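Putrescine aminotransferase (Halomonas elongata DSM 2581, PDB 6GWI) probably catalyses pyridoxal-phosphate-dependent transfer of amino groups from putrescine or related amines to a keto or aldehyde acceptor. Local coordinates at residues Ala204-Ile209 and Leu246-Ile251; Ala218-Glu223 and Ser237-Val242; Leu253-Val258 and Leu276-Met281. One frame throughout, in Å; residues are numbered along the deposited sequence.

Overall arrangement
The three contacts run inward from the surface of the cofactor-binding domain to its pyridoxal phosphate. Contact 1, the most peripheral, pairs helix 194-212 with the end of helix 238-248; its centre lies about 9 Å from that of contact 2, where the same second helix covers strand 217-222. Leu205 CD1 and Phe220 CD1, 3.6 Å apart, join the two. Contact 3 is centred about 10 Å from contact 2 and 16 Å from contact 1. Strands 217-222 and 252-255 are sheet neighbours, with Phe220 O 2.9 Å from Val254 N in a probable hydrogen bond. Contacts 2 and 3 reach the cofactor, through Glu223 and through Asp256 and Val258.

Contact 1. Residues Ala204-Ile209 and Leu246-Ile251; sequences ALEEKI and LAKYDI
Glu206 reaches from its helix to Tyr249 and Lys248 at the end of helix 238-248, and one carboxylate oxygen does nearly all the work. OE2 accepts a very short bond from Tyr249 OH, 2.5 Å as modelled, and on its syn side forms a salt bridge with Lys248 NZ at 2.7 Å. The glutamate chain runs extended, with CG anti to the backbone N (chi1 175°), which carries the acid out to the phenol. OE2 lies in the plane of the tyrosine ring, at its edge, while the carboxylate stands almost perpendicular to that ring. The solvent side belongs to Lys248, whose chain, bent at chi3, lays its ammonium against the buried acid. OE1 lies near Glu203 OE1, and the lysine is likely to ease this crowding of like charges. Without the carboxylate, as with an alanine here, the Lys248 ammonium would probably lose its counter-charge and the Tyr249 hydroxyl this acceptor. Both helices belong to the layer that covers one face of the parallel strands in the aminotransferase large domain, and the inner half of the contact faces that sheet. Ile209 sets CG2 over the centre of the Tyr249 ring, 4.0 Å from its centroid in a CH-pi contact, while Lys248 CB lies over the rim of the opposite face, so the ring is held between two aliphatic groups. Branching at CB suits Ile209, because its other arm sends CD1 to within 4.0 Å of Tyr249 CD2. Beside it, Leu205 CD2 meets Leu246 CD2 at 3.7 Å, nearly at right angles; Leu205 is buried and also touches the strands. Ile251 approaches Ile209 more loosely, CD1 to CD1 at 4.5 Å.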
loop_
_atom_site.group_PDB
_atom_site.type_symbol
_atom_site.label_atom_id
_atom_site.label_comp_id
_atom_site.label_asym_id
_atom_site.label_seq_id
_atom_site.Cartn_x
_atom_site.Cartn_y
_atom_site.Cartn_z
ATOM N N ALA B 204 -28.781 -9.618 12.422
ATOM C CA ALA B 204 -28.426 -9.913 11.038
ATOM C C ALA B 204 -27.105 -10.663 10.953
ATOM O O ALA B 204 -26.929 -11.505 10.064
ATOM C CB ALA B 204 -28.351 -8.621 10.223
ATOM N N LEU B 205 -26.165 -10.370 11.855
ATOM C CA LEU B 205 -24.910 -11.113 11.885
ATOM C C LEU B 205 -25.154 -12.585 12.194
ATOM O O LEU B 205 -24.647 -13.472 11.497
ATOM C CB LEU B 205 -23.961 -10.503 12.916
ATOM C CG LEU B 205 -22.654 -11.272 13.112
ATOM C CD1 LEU B 205 -21.864 -11.326 11.800
ATOM C CD2 LEU B 205 -21.815 -10.658 14.222
ATOM N N GLU B 206 -25.927 -12.867 13.246
ATOM C CA GLU B 206 -26.242 -14.254 13.568
ATOM C C GLU B 206 -26.918 -14.942 12.389
ATOM O O GLU B 206 -26.602 -16.094 12.066
ATOM C CB GLU B 206 -27.137 -14.323 14.806
ATOM C CG GLU B 206 -27.613 -15.732 15.124
ATOM C CD GLU B 206 -27.944 -15.928 16.592
ATOM O OE1 GLU B 206 -28.612 -15.050 17.176
ATOM O OE2 GLU B 206 -27.523 -16.956 17.164
ATOM N N GLU B 207 -27.857 -14.252 11.736
ATOM C CA GLU B 207 -28.537 -14.836 10.588
ATOM C C GLU B 207 -27.539 -15.213 9.503
ATOM O O GLU B 207 -27.607 -16.311 8.936
ATOM C CB GLU B 207 -29.573 -13.854 10.036
ATOM C CG GLU B 207 -30.699 -13.514 11.001
ATOM C CD GLU B 207 -31.532 -12.332 10.537
ATOM O OE1 GLU B 207 -31.640 -12.122 9.311
ATOM O OE2 GLU B 207 -32.080 -11.612 11.400
ATOM N N LYS B 208 -26.586 -14.326 9.214
ATOM C CA LYS B 208 -25.620 -14.619 8.164
ATOM C C LYS B 208 -24.754 -15.812 8.551
ATOM O O LYS B 208 -24.477 -16.686 7.722
ATOM C CB LYS B 208 -24.740 -13.400 7.902
ATOM C CG LYS B 208 -24.005 -13.458 6.578
ATOM C CD LYS B 208 -25.019 -13.227 5.465
ATOM C CE LYS B 208 -24.807 -14.066 4.237
ATOM N NZ LYS B 208 -25.776 -13.606 3.198
ATOM N N ILE B 209 -24.319 -15.858 9.815
ATOM C CA ILE B 209 -23.528 -16.982 10.313
ATOM C C ILE B 209 -24.275 -18.293 10.102
ATOM O O ILE B 209 -23.723 -19.267 9.577
ATOM C CB ILE B 209 -23.179 -16.760 11.798
ATOM C CG1 ILE B 209 -22.190 -15.597 11.937
ATOM C CG2 ILE B 209 -22.622 -18.027 12.435
ATOM C CD1 ILE B 209 -22.058 -15.063 13.350
ATOM N N LEU B 246 -21.270 -12.759 18.943
ATOM C CA LEU B 246 -19.922 -13.288 18.772
ATOM C C LEU B 246 -19.544 -14.270 19.872
ATOM O O LEU B 246 -18.731 -15.174 19.644
ATOM C CB LEU B 246 -18.917 -12.140 18.739
ATOM C CG LEU B 246 -19.095 -11.142 17.598
ATOM C CD1 LEU B 246 -18.132 -9.981 17.774
ATOM C CD2 LEU B 246 -18.904 -11.808 16.244
ATOM N N ALA B 247 -20.093 -14.092 21.076
ATOM C CA ALA B 247 -19.818 -15.004 22.179
ATOM C C ALA B 247 -20.376 -16.397 21.924
ATOM O O ALA B 247 -19.896 -17.364 22.525
ATOM C CB ALA B 247 -20.400 -14.452 23.481
ATOM N N LYS B 248 -21.394 -16.514 21.075
ATOM C CA LYS B 248 -22.016 -17.801 20.800
ATOM C C LYS B 248 -21.261 -18.606 19.751
ATOM O O LYS B 248 -21.451 -19.824 19.676
ATOM C CB LYS B 248 -23.463 -17.581 20.344
ATOM C CG LYS B 248 -24.385 -17.109 21.457
ATOM C CD LYS B 248 -25.715 -16.580 20.931
ATOM C CE LYS B 248 -26.434 -17.582 20.044
ATOM N NZ LYS B 248 -27.853 -17.180 19.813
ATOM N N TYR B 249 -20.419 -17.956 18.946
ATOM C CA TYR B 249 -19.763 -18.590 17.809
ATOM C C TYR B 249 -18.261 -18.356 17.869
ATOM O O TYR B 249 -17.794 -17.335 18.377
ATOM C CB TYR B 249 -20.337 -18.045 16.492
ATOM C CG TYR B 249 -21.837 -18.209 16.415
ATOM C CD1 TYR B 249 -22.405 -19.436 16.108
ATOM C CD2 TYR B 249 -22.686 -17.142 16.675
ATOM C CE1 TYR B 249 -23.777 -19.595 16.052
ATOM C CE2 TYR B 249 -24.058 -17.289 16.621
ATOM C CZ TYR B 249 -24.598 -18.520 16.312
ATOM O OH TYR B 249 -25.962 -18.668 16.257
ATOM N N ASP B 250 -17.504 -19.321 17.340
ATOM C CA ASP B 250 -16.039 -19.266 17.342
ATOM C C ASP B 250 -15.598 -18.554 16.065
ATOM O O ASP B 250 -15.260 -19.164 15.047
ATOM C CB ASP B 250 -15.451 -20.665 17.459
ATOM C CG ASP B 250 -13.961 -20.649 17.729
ATOM O OD1 ASP B 250 -13.428 -19.573 18.068
ATOM O OD2 ASP B 250 -13.324 -21.717 17.609
ATOM N N ILE B 251 -15.601 -17.227 16.133
ATOM C CA ILE B 251 -15.331 -16.369 14.985
ATOM C C ILE B 251 -14.422 -15.235 15.431
ATOM O O ILE B 251 -14.541 -14.738 16.554
ATOM C CB ILE B 251 -16.662 -15.830 14.415
ATOM C CG1 ILE B 251 -16.430 -14.884 13.241
ATOM C CG2 ILE B 251 -17.455 -15.137 15.530
ATOM C CD1 ILE B 251 -17.711 -14.267 12.693
#

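Contact 2. Residues Ala218-Glu223 and Ser237-Val242; sequences AAFIAE and SYWPAV. With PLP (pyridoxal-5'-phosphate), chain D.
Trp239 and Ala222 meet across an unusually wide separation, 13.0 Å between the axes of the helix and strand segments, bridged mostly by aromatic side chains. The indole carbon CH2 comes 3.8 Å from Ala222 CB, and CZ2 stands equally far from the backbone Glu223 O, which lies in the plane of the ring at its edge. A methyl group suits position 222, being short enough to let this broad ring approach the strand. Phe220 answers from the strand: CG anti to the backbone N (chi1 170°) projects its ring at the helix, where CE2 meets both Trp239 CZ3 at 4.1 Å and Val242 CG1 at 4.0 Å. The tryptophan carbon touches the phenylalanine at its edge. Helix and strand run nearly antiparallel, at 171°, as expected in the beta-alpha-beta crossover formed by strand 217-222, helix 238-248 and strand 252-255, a building unit of the large domain of these aminotransferases. Within the helix Tyr238 CE2 lies 3.9 Å above the centre of the Trp239 ring system, helping to fix its tilt. The phenol oxygen Tyr238 OH comes only to 4.0 Å from the edge atom Phe220 CZ. It is satisfied by Arg146 of the adjoining strand, as the indole NE1 is by the carbonyl of Pro224, so both buried polar atoms are paired although the interface between the two segments is apolar. On the other side of the strand's end, Glu223 points away from the helix into the cofactor pocket. Its carboxylate is held by the amides of Tyr150 and Gly227, with OE1 3.5 Å from the ring methyl C2A of pyridoxal phosphate.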
loop_
_atom_site.group_PDB
_atom_site.type_symbol
_atom_site.label_atom_id
_atom_site.label_comp_id
_atom_site.label_asym_id
_atom_site.label_seq_id
_atom_site.Cartn_x
_atom_site.Cartn_y
_atom_site.Cartn_z
ATOM N N ALA B 218 -15.035 -17.476 9.159
ATOM C CA ALA B 218 -13.736 -17.174 9.741
ATOM C C ALA B 218 -13.738 -15.909 10.588
ATOM O O ALA B 218 -13.061 -15.863 11.620
ATOM C CB ALA B 218 -12.684 -17.033 8.633
ATOM N N ALA B 219 -14.483 -14.878 10.193
ATOM C CA ALA B 219 -14.354 -13.599 10.874
ATOM C C ALA B 219 -15.504 -12.670 10.519
ATOM O O ALA B 219 -16.132 -12.792 9.464
ATOM C CB ALA B 219 -13.021 -12.919 10.525
ATOM N N PHE B 220 -15.755 -11.732 11.429
ATOM C CA PHE B 220 -16.624 -10.581 11.213
ATOM C C PHE B 220 -15.757 -9.328 11.242
ATOM O O PHE B 220 -14.957 -9.148 12.166
ATOM C CB PHE B 220 -17.716 -10.525 12.284
ATOM C CG PHE B 220 -18.524 -9.252 12.286
ATOM C CD1 PHE B 220 -19.305 -8.895 11.198
ATOM C CD2 PHE B 220 -18.523 -8.428 13.399
ATOM C CE1 PHE B 220 -20.055 -7.730 11.218
ATOM C CE2 PHE B 220 -19.270 -7.266 13.423
ATOM C CZ PHE B 220 -20.037 -6.917 12.332
ATOM N N ILE B 221 -15.884 -8.490 10.218
ATOM C CA ILE B 221 -15.090 -7.272 10.096
ATOM C C ILE B 221 -16.036 -6.081 10.086
ATOM O O ILE B 221 -17.055 -6.097 9.384
ATOM C CB ILE B 221 -14.204 -7.298 8.834
ATOM C CG1 ILE B 221 -13.255 -6.095 8.821
ATOM C CG2 ILE B 221 -15.061 -7.312 7.571
ATOM C CD1 ILE B 221 -12.271 -6.074 7.633
ATOM N N ALA B 222 -15.699 -5.049 10.857
ATOM C CA ALA B 222 -16.552 -3.872 10.928
ATOM C C ALA B 222 -15.754 -2.670 11.410
ATOM O O ALA B 222 -14.847 -2.807 12.235
ATOM C CB ALA B 222 -17.745 -4.120 11.861
ATOM N N GLU B 223 -16.085 -1.501 10.867
ATOM C CA GLU B 223 -15.644 -0.241 11.457
ATOM C C GLU B 223 -16.455 0.008 12.725
ATOM O O GLU B 223 -17.681 -0.145 12.699
ATOM C CB GLU B 223 -15.848 0.917 10.476
ATOM C CG GLU B 223 -15.210 0.732 9.101
ATOM C CD GLU B 223 -15.822 1.647 8.046
ATOM O OE1 GLU B 223 -15.581 2.874 8.086
ATOM O OE2 GLU B 223 -16.563 1.137 7.181
ATOM N N SER B 237 -27.480 0.238 21.367
ATOM C CA SER B 237 -27.799 -1.174 21.535
ATOM C C SER B 237 -27.014 -2.080 20.595
ATOM O O SER B 237 -26.976 -3.295 20.818
ATOM C CB SER B 237 -29.296 -1.397 21.310
ATOM O OG SER B 237 -29.651 -1.092 19.970
ATOM N N TYR B 238 -26.388 -1.527 19.557
ATOM C CA TYR B 238 -25.849 -2.361 18.489
ATOM C C TYR B 238 -24.664 -3.190 18.969
ATOM O O TYR B 238 -24.684 -4.424 18.894
ATOM C CB TYR B 238 -25.456 -1.488 17.295
ATOM C CG TYR B 238 -24.815 -2.260 16.162
ATOM C CD1 TYR B 238 -25.568 -3.105 15.357
ATOM C CD2 TYR B 238 -23.457 -2.134 15.893
ATOM C CE1 TYR B 238 -24.984 -3.809 14.317
ATOM C CE2 TYR B 238 -22.864 -2.832 14.854
ATOM C CZ TYR B 238 -23.630 -3.668 14.071
ATOM O OH TYR B 238 -23.036 -4.359 13.040
ATOM N N TRP B 239 -23.617 -2.536 19.455
ATOM C CA TRP B 239 -22.387 -3.261 19.744
ATOM C C TRP B 239 -22.536 -4.206 20.932
ATOM O O TRP B 239 -21.949 -5.296 20.913
ATOM C CB TRP B 239 -21.229 -2.285 19.964
ATOM C CG TRP B 239 -20.601 -1.851 18.663
ATOM C CD1 TRP B 239 -20.567 -0.589 18.143
ATOM C CD2 TRP B 239 -19.946 -2.696 17.707
ATOM N NE1 TRP B 239 -19.919 -0.594 16.930
ATOM C CE2 TRP B 239 -19.529 -1.875 16.640
ATOM C CE3 TRP B 239 -19.667 -4.065 17.653
ATOM C CZ2 TRP B 239 -18.848 -2.378 15.532
ATOM C CZ3 TRP B 239 -18.989 -4.562 16.554
ATOM C CH2 TRP B 239 -18.589 -3.721 15.508
ATOM N N PRO B 240 -23.290 -3.846 21.980
ATOM C CA PRO B 240 -23.550 -4.839 23.037
ATOM C C PRO B 240 -24.237 -6.084 22.510
ATOM O O PRO B 240 -23.914 -7.200 22.933
ATOM C CB PRO B 240 -24.444 -4.076 24.026
ATOM C CG PRO B 240 -24.094 -2.647 23.818
ATOM C CD PRO B 240 -23.847 -2.526 22.330
ATOM N N ALA B 241 -25.191 -5.916 21.591
ATOM C CA ALA B 241 -25.854 -7.069 20.994
ATOM C C ALA B 241 -24.908 -7.837 20.075
ATOM O O ALA B 241 -24.968 -9.071 20.014
ATOM C CB ALA B 241 -27.106 -6.617 20.242
ATOM N N VAL B 242 -24.022 -7.139 19.355
ATOM C CA VAL B 242 -23.041 -7.842 18.530
ATOM C C VAL B 242 -22.143 -8.710 19.404
ATOM O O VAL B 242 -21.830 -9.856 19.058
ATOM C CB VAL B 242 -22.209 -6.849 17.694
ATOM C CG1 VAL B 242 -21.042 -7.571 17.020
ATOM C CG2 VAL B 242 -23.078 -6.151 16.649
HETATM N N1 PLP D . -10.361 1.191 6.312
HETATM C C2 PLP D . -11.091 2.315 6.634
HETATM C C2A PLP D . -12.129 2.247 7.722
HETATM C C3 PLP D . -10.861 3.508 5.952
HETATM O O3 PLP D . -11.598 4.614 6.288
HETATM C C4 PLP D . -9.890 3.586 4.948
HETATM C C4A PLP D . -9.228 4.920 4.719
HETATM C C5 PLP D . -9.167 2.432 4.631
HETATM C C6 PLP D . -9.406 1.245 5.317
HETATM C C5A PLP D . -8.112 2.434 3.545
HETATM O O4P PLP D . -6.918 3.053 3.963
HETATM P P PLP D . -5.870 3.527 2.835
HETATM O O1P PLP D . -5.447 2.331 2.015
HETATM O O2P PLP D . -4.679 4.167 3.508
HETATM O O3P PLP D . -6.541 4.536 1.939
#

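Contact 3. Residues Leu253-Val258 and Leu276-Met281; sequences LVADEV and LEPDLM. With PLP (pyridoxal-5'-phosphate), chain D.
Segments 253-258 and 276-281 run roughly parallel where Leu253 meets Asp279, joined by one beta bridge between Val254 and Leu280. Ala255 N donates to Leu280 O at 3.1 Å. Leu253 O is shared: Asp279 N binds it at 2.7 Å, in the carbonyl plane, whereas Leu280 N reaches it only weakly. With Asp279 CG beside its own backbone N (chi1 -63°), OD2 turns back to Leu253 N and accepts through its anti lone pair at 3.0 Å, a nearly straight bond of 169°, so one aspartate grips both polar backbone atoms of the leucine. Pro278, which has no N-H to offer, packs instead, CB 3.8 Å from Ala255 CB; Leu253 crosses it obliquely with CG and CD2. The small alanine lets the proline ring lie close to the strand. Glu257 runs alongside Met281, its CG 4.0 Å from the sulfur SD, while its buried carboxylate is held by the amides of Gly270 and Ser271, where helix 270-273 begins. Just past the strand end lies the cofactor. Asp256 OD2 sits 2.8 Å from the pyridine nitrogen N1 of pyridoxal phosphate, as in related fold-type I enzymes, where an aspartate meets this atom; His151 and Asn121 also bind OD2. OD1 receives Val258 N in an Asx turn, which fixes the carboxylate and swings Val258 onto the ring, its CB 3.5 Å from N1 and both methyls spread over the same face. The bridge joins strand 252-255, at the margin of the parallel strands, to strand 280-283, antiparallel to 295-300, giving the mixed sheet of the large domain. Helix 270-273 covers Ala255, Pro278 and Met281, and helix 238-248 packs against Leu253 and Leu276 through Leu246, Trp239 and Lys243.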
loop_
_atom_site.group_PDB
_atom_site.type_symbol
_atom_site.label_atom_id
_atom_site.label_comp_id
_atom_site.label_asym_id
_atom_site.label_seq_id
_atom_site.Cartn_x
_atom_site.Cartn_y
_atom_site.Cartn_z
ATOM N N LEU B 253 -12.961 -11.409 15.476
ATOM C CA LEU B 253 -13.462 -10.047 15.347
ATOM C C LEU B 253 -12.346 -9.169 14.804
ATOM O O LEU B 253 -11.273 -9.079 15.410
ATOM C CB LEU B 253 -13.956 -9.505 16.688
ATOM C CG LEU B 253 -14.371 -8.032 16.704
ATOM C CD1 LEU B 253 -15.513 -7.767 15.752
ATOM C CD2 LEU B 253 -14.755 -7.604 18.113
ATOM N N VAL B 254 -12.603 -8.527 13.668
ATOM C CA VAL B 254 -11.697 -7.541 13.093
ATOM C C VAL B 254 -12.371 -6.181 13.217
ATOM O O VAL B 254 -13.403 -5.928 12.583
ATOM C CB VAL B 254 -11.354 -7.849 11.630
ATOM C CG1 VAL B 254 -10.365 -6.815 11.091
ATOM C CG2 VAL B 254 -10.796 -9.256 11.495
ATOM N N ALA B 255 -11.793 -5.307 14.031
ATOM C CA ALA B 255 -12.248 -3.927 14.160
ATOM C C ALA B 255 -11.344 -3.061 13.288
ATOM O O ALA B 255 -10.156 -2.898 13.589
ATOM C CB ALA B 255 -12.221 -3.478 15.618
ATOM N N ASP B 256 -11.894 -2.524 12.201
ATOM C CA ASP B 256 -11.121 -1.674 11.295
ATOM C C ASP B 256 -11.017 -0.287 11.919
ATOM O O ASP B 256 -11.991 0.473 11.928
ATOM C CB ASP B 256 -11.770 -1.614 9.915
ATOM C CG ASP B 256 -10.907 -0.881 8.890
ATOM O OD1 ASP B 256 -10.044 -0.074 9.292
ATOM O OD2 ASP B 256 -11.105 -1.098 7.674
ATOM N N GLU B 257 -9.832 0.041 12.437
ATOM C CA GLU B 257 -9.590 1.267 13.186
ATOM C C GLU B 257 -8.876 2.329 12.357
ATOM O O GLU B 257 -8.267 3.244 12.922
ATOM C CB GLU B 257 -8.772 0.962 14.441
ATOM C CG GLU B 257 -9.475 0.085 15.448
ATOM C CD GLU B 257 -10.440 0.863 16.316
ATOM O OE1 GLU B 257 -10.547 2.097 16.142
ATOM O OE2 GLU B 257 -11.088 0.239 17.179
ATOM N N VAL B 258 -8.917 2.213 11.030
ATOM C CA VAL B 258 -8.147 3.116 10.179
ATOM C C VAL B 258 -8.585 4.562 10.385
ATOM O O VAL B 258 -7.753 5.478 10.380
ATOM C CB VAL B 258 -8.263 2.676 8.708
ATOM C CG1 VAL B 258 -7.701 3.734 7.769
ATOM C CG2 VAL B 258 -7.526 1.354 8.510
ATOM N N LEU B 276 -15.020 -3.394 22.937
ATOM C CA LEU B 276 -14.751 -4.588 22.152
ATOM C C LEU B 276 -13.334 -5.098 22.403
ATOM O O LEU B 276 -12.435 -4.349 22.793
ATOM C CB LEU B 276 -14.921 -4.308 20.659
ATOM C CG LEU B 276 -16.175 -3.576 20.187
ATOM C CD1 LEU B 276 -16.071 -3.320 18.689
ATOM C CD2 LEU B 276 -17.436 -4.365 20.501
ATOM N N GLU B 277 -13.140 -6.395 22.155
ATOM C CA GLU B 277 -11.822 -7.021 22.192
ATOM C C GLU B 277 -11.596 -7.688 20.839
ATOM O O GLU B 277 -11.852 -8.892 20.676
ATOM C CB GLU B 277 -11.662 -8.037 23.320
ATOM C CG GLU B 277 -10.195 -8.425 23.524
ATOM C CD GLU B 277 -10.020 -9.790 24.145
ATOM O OE1 GLU B 277 -10.990 -10.289 24.748
ATOM O OE2 GLU B 277 -8.918 -10.365 24.026
ATOM N N PRO B 278 -11.162 -6.933 19.838
ATOM C CA PRO B 278 -10.923 -7.532 18.525
ATOM C C PRO B 278 -9.699 -8.433 18.545
ATOM O O PRO B 278 -8.816 -8.332 19.402
ATOM C CB PRO B 278 -10.717 -6.319 17.611
ATOM C CG PRO B 278 -10.261 -5.235 18.518
ATOM C CD PRO B 278 -10.966 -5.471 19.822
ATOM N N ASP B 279 -9.688 -9.369 17.609
ATOM C CA ASP B 279 -8.524 -10.213 17.397
ATOM C C ASP B 279 -7.512 -9.539 16.488
ATOM O O ASP B 279 -6.310 -9.799 16.603
ATOM C CB ASP B 279 -8.967 -11.559 16.824
ATOM C CG ASP B 279 -9.858 -12.325 17.784
ATOM O OD1 ASP B 279 -9.334 -12.845 18.790
ATOM O OD2 ASP B 279 -11.087 -12.369 17.553
ATOM N N LEU B 280 -7.977 -8.660 15.606
ATOM C CA LEU B 280 -7.110 -7.916 14.706
ATOM C C LEU B 280 -7.661 -6.510 14.545
ATOM O O LEU B 280 -8.871 -6.291 14.563
ATOM C CB LEU B 280 -7.005 -8.603 13.341
ATOM C CG LEU B 280 -6.556 -10.067 13.341
ATOM C CD1 LEU B 280 -6.893 -10.722 12.014
ATOM C CD2 LEU B 280 -5.065 -10.175 13.621
ATOM N N MET B 281 -6.748 -5.541 14.380
ATOM C CA MET B 281 -7.124 -4.144 14.203
ATOM C C MET B 281 -6.217 -3.508 13.155
ATOM O O MET B 281 -5.047 -3.207 13.439
ATOM C CB MET B 281 -7.042 -3.362 15.515
ATOM C CG MET B 281 -8.066 -3.758 16.577
ATOM S SD MET B 281 -8.082 -2.643 18.006
ATOM C CE MET B 281 -6.361 -2.689 18.486
HETATM N N1 PLP D . -10.361 1.191 6.312
HETATM C C2 PLP D . -11.091 2.315 6.634
HETATM C C2A PLP D . -12.129 2.247 7.722
HETATM C C3 PLP D . -10.861 3.508 5.952
HETATM O O3 PLP D . -11.598 4.614 6.288
HETATM C C4 PLP D . -9.890 3.586 4.948
HETATM C C4A PLP D . -9.228 4.920 4.719
HETATM C C5 PLP D . -9.167 2.432 4.631
HETATM C C6 PLP D . -9.406 1.245 5.317
HETATM C C5A PLP D . -8.112 2.434 3.545
HETATM O O4P PLP D . -6.918 3.053 3.963
HETATM P P PLP D . -5.870 3.527 2.835
HETATM O O1P PLP D . -5.447 2.331 2.015
HETATM O O2P PLP D . -4.679 4.167 3.508
HETATM O O3P PLP D . -6.541 4.536 1.939
#